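Local atomic coordinates of class II aldolase/adducin N-terminal domain-containing protein (Thermoplasma acidophilum, PDB entry 3M4R), a protein that is of uncertain function but binds zinc through its N-terminal class II aldolase/adducin-type domain, and as a whole is probably an oxidoreductase. Residues V20-G23 against S24-G28; G68-S72 against R73-G77; G197-A200 against Y201-I205. All blocks are in the same frame, centred on the assembly; numbering follows the deposited sequence. Where two conformers were deposited one is given.

Interaction 1 of 3, residues V20-G23 against S24-G28; sequences VVYG and SRLIG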
# COMPACT_ATOMS: atom_id res chain seq x y z
N VAL A 20 -5.07 0.12 11.10
CA VAL A 20 -4.05 -0.26 10.11
C VAL A 20 -3.22 -1.44 10.61
O VAL A 20 -2.84 -2.27 9.79
CB VAL A 20 -3.11 0.93 9.67
CG1 VAL A 20 -1.99 1.24 10.70
CG2 VAL A 20 -2.53 0.64 8.26
N VAL A 21 -2.95 -1.51 11.93
CA VAL A 21 -2.17 -2.63 12.51
C VAL A 21 -2.98 -3.92 12.29
O VAL A 21 -2.46 -4.95 11.85
CB VAL A 21 -1.85 -2.42 14.03
CG1 VAL A 21 -1.51 -3.75 14.75
CG2 VAL A 21 -0.68 -1.37 14.24
N TYR A 22 -4.27 -3.84 12.59
CA TYR A 22 -5.15 -4.97 12.42
C TYR A 22 -5.15 -5.51 11.00
O TYR A 22 -4.95 -6.69 10.78
CB TYR A 22 -6.56 -4.61 12.85
CG TYR A 22 -7.48 -5.78 12.75
CD1 TYR A 22 -7.38 -6.84 13.64
CD2 TYR A 22 -8.45 -5.84 11.75
CE1 TYR A 22 -8.22 -7.92 13.54
CE2 TYR A 22 -9.28 -6.91 11.64
CZ TYR A 22 -9.17 -7.95 12.53
OH TYR A 22 -10.02 -9.02 12.41
N GLY A 23 -5.30 -4.62 10.03
CA GLY A 23 -5.28 -5.01 8.63
C GLY A 23 -3.96 -5.62 8.22
O GLY A 23 -3.93 -6.58 7.48
N SER A 24 -2.87 -5.04 8.72
CA SER A 24 -1.53 -5.48 8.40
C SER A 24 -1.33 -6.89 8.88
O SER A 24 -0.84 -7.74 8.16
CB SER A 24 -0.53 -4.57 9.05
OG SER A 24 -0.69 -3.28 8.50
N ARG A 25 -1.75 -7.14 10.10
CA ARG A 25 -1.64 -8.49 10.66
C ARG A 25 -2.38 -9.54 9.83
O ARG A 25 -1.83 -10.62 9.58
CB ARG A 25 -2.11 -8.49 12.10
CG ARG A 25 -1.15 -7.75 13.02
CD ARG A 25 -1.78 -7.51 14.36
NE ARG A 25 -0.84 -6.88 15.28
CZ ARG A 25 -1.09 -6.59 16.55
NH1 ARG A 25 -2.25 -6.92 17.11
NH2 ARG A 25 -0.15 -6.02 17.30
N LEU A 26 -3.59 -9.23 9.38
CA LEU A 26 -4.38 -10.16 8.54
C LEU A 26 -3.65 -10.48 7.23
O LEU A 26 -3.54 -11.60 6.87
CB LEU A 26 -5.73 -9.55 8.20
CG LEU A 26 -6.77 -9.51 9.33
CD1 LEU A 26 -8.10 -9.07 8.75
CD2 LEU A 26 -6.92 -10.84 10.02
N ILE A 27 -3.13 -9.46 6.56
CA ILE A 27 -2.41 -9.65 5.32
C ILE A 27 -1.13 -10.46 5.53
O ILE A 27 -0.83 -11.36 4.74
CB ILE A 27 -2.01 -8.29 4.73
CG1 ILE A 27 -3.24 -7.52 4.24
CG2 ILE A 27 -1.00 -8.43 3.59
CD1 ILE A 27 -4.12 -8.30 3.35
N GLY A 28 -0.35 -10.12 6.56
CA GLY A 28 0.91 -10.82 6.85
C GLY A 28 0.69 -12.22 7.39
O GLY A 28 1.63 -12.99 7.50

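Interaction 2 of 3, residues G68-S72 against R73-G77; sequences GTIDS and RGFTG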
# COMPACT_ATOMS: atom_id res chain seq x y z
N GLY A 68 3.07 -9.11 9.52
CA GLY A 68 2.34 -10.19 10.24
C GLY A 68 2.22 -9.99 11.75
O GLY A 68 1.18 -10.33 12.34
N THR A 69 3.27 -9.42 12.35
CA THR A 69 3.40 -9.24 13.79
C THR A 69 3.59 -7.76 14.14
O THR A 69 4.08 -7.42 15.19
CB THR A 69 4.58 -10.10 14.33
OG1 THR A 69 5.79 -9.70 13.69
CG2 THR A 69 4.36 -11.56 14.03
N ILE A 70 3.13 -6.88 13.26
CA ILE A 70 3.39 -5.47 13.42
C ILE A 70 2.58 -4.92 14.62
O ILE A 70 1.57 -5.51 15.05
CB ILE A 70 3.10 -4.72 12.13
CG1 ILE A 70 3.93 -3.41 12.06
CG2 ILE A 70 1.58 -4.44 11.98
CD1 ILE A 70 4.04 -2.88 10.64
N ASP A 71 3.08 -3.84 15.19
CA ASP A 71 2.37 -3.07 16.20
C ASP A 71 2.51 -1.59 15.88
O ASP A 71 2.98 -1.24 14.80
CB ASP A 71 2.81 -3.45 17.64
CG ASP A 71 4.19 -3.00 17.98
OD1 ASP A 71 4.81 -2.13 17.30
OD2 ASP A 71 4.68 -3.54 19.01
N SER A 72 2.05 -0.73 16.77
CA SER A 72 1.97 0.70 16.43
C SER A 72 3.34 1.27 16.12
O SER A 72 3.45 2.18 15.28
CB SER A 72 1.31 1.52 17.56
OG SER A 72 1.84 1.18 18.83
N ARG A 73 4.38 0.72 16.75
CA ARG A 73 5.77 1.13 16.53
C ARG A 73 6.20 0.93 15.10
O ARG A 73 7.15 1.55 14.64
CB ARG A 73 6.77 0.33 17.39
CG ARG A 73 6.75 0.64 18.86
CD ARG A 73 7.67 -0.34 19.58
NE ARG A 73 7.49 -1.70 19.06
CZ ARG A 73 8.28 -2.72 19.33
NH1 ARG A 73 9.34 -2.56 20.11
NH2 ARG A 73 8.02 -3.91 18.83
N GLY A 74 5.54 0.02 14.40
CA GLY A 74 5.90 -0.26 13.04
C GLY A 74 5.39 0.71 12.02
O GLY A 74 5.52 0.42 10.84
N PHE A 75 4.77 1.81 12.43
CA PHE A 75 4.23 2.80 11.52
C PHE A 75 4.92 4.11 11.75
O PHE A 75 4.79 4.71 12.83
CB PHE A 75 2.71 2.89 11.63
CG PHE A 75 2.07 1.68 11.06
CD1 PHE A 75 1.91 0.53 11.85
CD2 PHE A 75 1.81 1.60 9.69
CE1 PHE A 75 1.40 -0.67 11.27
CE2 PHE A 75 1.30 0.41 9.11
CZ PHE A 75 1.11 -0.72 9.91
N THR A 76 5.62 4.56 10.73
CA THR A 76 6.46 5.78 10.82
C THR A 76 5.63 6.88 10.20
O THR A 76 4.97 6.68 9.15
CB THR A 76 7.79 5.55 10.13
OG1 THR A 76 8.63 4.70 10.96
CG2 THR A 76 8.58 6.90 9.77
N GLY A 77 5.62 8.04 10.86
CA GLY A 77 4.84 9.20 10.43
C GLY A 77 5.56 10.05 9.41
O GLY A 77 6.65 10.56 9.70
O HOH W 1 3.05 4.85 15.07

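Interaction 3 of 3, residues G197-A200 against Y201-I205; sequences GKEA and YDRHI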
# COMPACT_ATOMS: atom_id res chain seq x y z
N GLY A 197 -10.20 0.38 6.77
CA GLY A 197 -9.28 -0.74 6.63
C GLY A 197 -10.00 -1.91 5.96
O GLY A 197 -9.47 -2.51 5.03
N LYS A 198 -11.23 -2.21 6.42
CA LYS A 198 -11.96 -3.34 5.89
C LYS A 198 -12.14 -3.22 4.38
O LYS A 198 -11.99 -4.21 3.65
CB LYS A 198 -13.35 -3.49 6.57
CG LYS A 198 -14.08 -4.80 6.25
CD LYS A 198 -15.37 -4.94 7.05
CE LYS A 198 -16.11 -6.25 6.76
NZ LYS A 198 -16.55 -6.31 5.34
N GLU A 199 -12.52 -2.04 3.91
CA GLU A 199 -12.74 -1.80 2.48
C GLU A 199 -11.49 -2.14 1.67
O GLU A 199 -11.58 -2.83 0.66
CB GLU A 199 -13.11 -0.34 2.19
CG GLU A 199 -14.58 -0.05 2.00
CD GLU A 199 -14.85 1.44 1.88
OE1 GLU A 199 -13.91 2.24 1.55
OE2 GLU A 199 -15.99 1.81 2.15
N ALA A 200 -10.34 -1.63 2.10
CA ALA A 200 -9.08 -1.92 1.41
C ALA A 200 -8.75 -3.42 1.45
O ALA A 200 -8.31 -4.00 0.45
CB ALA A 200 -7.90 -1.09 2.03
N TYR A 201 -8.96 -4.02 2.62
CA TYR A 201 -8.71 -5.45 2.82
C TYR A 201 -9.64 -6.30 1.97
O TYR A 201 -9.20 -7.19 1.27
CB TYR A 201 -8.97 -5.86 4.27
CG TYR A 201 -8.76 -7.34 4.51
CD1 TYR A 201 -7.48 -7.87 4.54
CD2 TYR A 201 -9.84 -8.22 4.68
CE1 TYR A 201 -7.26 -9.23 4.74
CE2 TYR A 201 -9.63 -9.61 4.88
CZ TYR A 201 -8.32 -10.09 4.92
OH TYR A 201 -8.04 -11.43 5.11
N ASP A 202 -10.93 -6.07 2.08
CA ASP A 202 -11.87 -6.91 1.31
C ASP A 202 -11.53 -6.85 -0.19
O ASP A 202 -11.62 -7.87 -0.90
CB ASP A 202 -13.33 -6.48 1.54
CG ASP A 202 -13.87 -6.83 2.96
OD1 ASP A 202 -13.25 -7.64 3.71
OD2 ASP A 202 -14.97 -6.31 3.30
N ARG A 203 -11.18 -5.66 -0.68
CA ARG A 203 -10.82 -5.50 -2.08
C ARG A 203 -9.57 -6.30 -2.39
O ARG A 203 -9.48 -6.88 -3.48
CB ARG A 203 -10.56 -4.05 -2.46
CG ARG A 203 -11.81 -3.21 -2.56
CD ARG A 203 -11.60 -1.70 -2.62
NE ARG A 203 -12.90 -1.07 -2.90
CZ ARG A 203 -13.24 0.18 -2.64
NH1 ARG A 203 -12.39 1.00 -2.10
NH2 ARG A 203 -14.46 0.60 -2.93
N HIS A 204 -8.63 -6.34 -1.46
CA HIS A 204 -7.41 -7.10 -1.69
C HIS A 204 -7.70 -8.61 -1.84
O HIS A 204 -7.22 -9.27 -2.76
CB HIS A 204 -6.42 -6.88 -0.55
CG HIS A 204 -5.00 -6.81 -1.00
ND1 HIS A 204 -4.40 -5.61 -1.35
CD2 HIS A 204 -4.06 -7.76 -1.16
CE1 HIS A 204 -3.16 -5.85 -1.76
NE2 HIS A 204 -2.92 -7.14 -1.62
N ILE A 205 -8.50 -9.15 -0.92
CA ILE A 205 -8.81 -10.58 -0.93
C ILE A 205 -9.57 -10.96 -2.18
O ILE A 205 -9.21 -11.93 -2.86
CB ILE A 205 -9.59 -11.01 0.34
CG1 ILE A 205 -8.75 -10.81 1.61
CG2 ILE A 205 -10.07 -12.48 0.23
CD1 ILE A 205 -7.35 -11.43 1.54
O HOH W 2 -14.95 -8.93 5.27
O HOH W 3 -13.91 3.12 -0.78

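Interaction 1 of 3, residues V20-G23 against S24-G28
Ser24 turns its hydroxyl back onto the helix, where OG donates to Val20 O at 2.7 Å. The backbone bond from Ser24 N reaches the same carbonyl oxygen, so that Val20 O is gripped twice, by donors lying on opposite faces of its plane. The torsion responsible sets OG anti to the carbonyl carbon (chi1 -64°), which leans it toward the preceding turn. A small hydroxyl suits this buried place because it can donate to Val20 O and still bond Thr41 OG1 on strand 40-48. The regular i to i+4 bonds continue from Arg25 N to Val21 O, 2.9 Å, and from Ile27 N to Gly23 O. Gly23 brings no side chain, and Ile27 CG1 lies 3.4 Å from Gly23 O, close against the backbone. Packing is dense on two flanks: Val20, Val21 and Ser24 meet Phe75 of strand 75-79 on one, while on another Ile27 and Leu26 reach Tyr201 of helix 197-215.

At the boundary between core and solvent Val21 and Arg25 run side by side and close. With Val21 CG1 anti to the backbone N (chi1 160°), this methyl lies over one face of the guanidinium, 3.2 Å from Arg25 NE and offset toward the rim. The exposed arginine thus rests its extended chain on a buried valine, while NE is held by Ile70 O. Looser is the contact between the partly exposed Tyr22 and Leu26, Tyr22 CE2 to Leu26 CD1 at 3.8 Å; the tyrosine hydroxyl goes to Ala9 N, and Trp8 meets the ring edge to face. Val20, Gly23, Ser24 and Ile27 buried, Tyr22, Arg25 and Leu26 reaching toward the surface: this is the pattern of an amphipathic helix laid on the central mixed sheet of the class II aldolase domain.

Interaction 2 of 3, residues G68-S72 against R73-G77
Gly74 N bonds Asp71 O at 2.9 Å and Phe75 N bonds Ser72 O at 3.2 Å, two successive i to i+3 links whose donors stand above the carbonyl planes, as in the short 3-10 turn that leads into strand 75-79. A water donates to both Ser72 O and Phe75 O, tying the turn to the first strand residue. The side chain of Asp71 braces the outer side. Its CG sits between the backbone N and the carbonyl carbon (chi1 70°), which brings OD1 to 2.9 Å from Arg73 N in a weak, bent bond that closes an Asx turn. In the conformer described, Arg73 bends at chi3 (-43°) and returns NE to the same oxygen, at 3.2 Å. That salt bridge is nearly straight and uses the syn lone pair of OD1, and the oxygen lies in the guanidinium plane; the bonds to OD2 are weak and strongly bent, the two planes being 59° apart. On the inner side Ile70 CD1 meets Phe75 CE1 at 3.5 Å, the side chains crossing at about a right angle, and the bare CA of Gly74 lets Ile70 CG1 approach to 3.8 Å. Arg73 is exposed, with a second conformer, and Asp71 partly so; the electrostatic gain is therefore probably modest, while the buried apolar pair is held against helix 16-28.

Interaction 3 of 3, residues G197-A200 against Y201-I205
Lys198 leaves the helix with CG anti to its backbone nitrogen (chi1 -170°), runs extended, and then bends at its last torsion (chi4 -64°), which swings NZ over to Asp202 one turn on. The aspartate leans back to meet it, its CG anti to the carbonyl carbon (chi1 -71°), and NZ donates to Asp202 OD2 at 2.6 Å through the syn lone pair of that oxygen. A water also links the pair, accepting from Lys198 NZ at 3.1 Å and donating to Asp202 OD1, which also bonds Asn6 ND2. Beneath this pair Asp202 N bonds Lys198 O at 2.7 Å. These i to i+4 pairs sit in the first turns of helix 197-215, which covers strands 127-131 and 189-194 of the class II aldolase domain. Glu199 and Arg203 lie side by side but make no salt bridge: Glu199 OE1 is 4.1 Å from Arg203 NH1 and well out of the guanidinium plane, and a water joins them instead. Both ends have firmer partners, OE1 in Asp195 N, Arg203 in Phe193 O and Asp181. Small Ala200 suits the inward side, where its CB can pack on Met129; its carbonyl accepts from His204 N at 3.0 Å and from Thr192 OG1. Thr192 OG1 also bonds His204 ND1, while His204 NE2 bonds Ser131 OG; the side chain of His204 lies about 6 Å from that of the zinc ligand His130.

How the interactions relate
Interaction 1 is the most buried of the three and stands between the others. One flank of helix 16-28 touches interaction 2, through a polar bond as well as apolar packing; another flank meets interaction 3 by apolar packing on a tyrosine ring. Interactions 2 and 3 do not touch, their nearest atoms being about 11 Å apart. Interactions 1 and 3 each lie within one helix and repeat i to i+4 bonds, whereas 68-77 passes from a turn into an edge strand by i to i+3 bonds. Charge pairs mark the outer sides of interactions 2 and 3; interaction 1 relies instead on a doubly used carbonyl and apolar contacts.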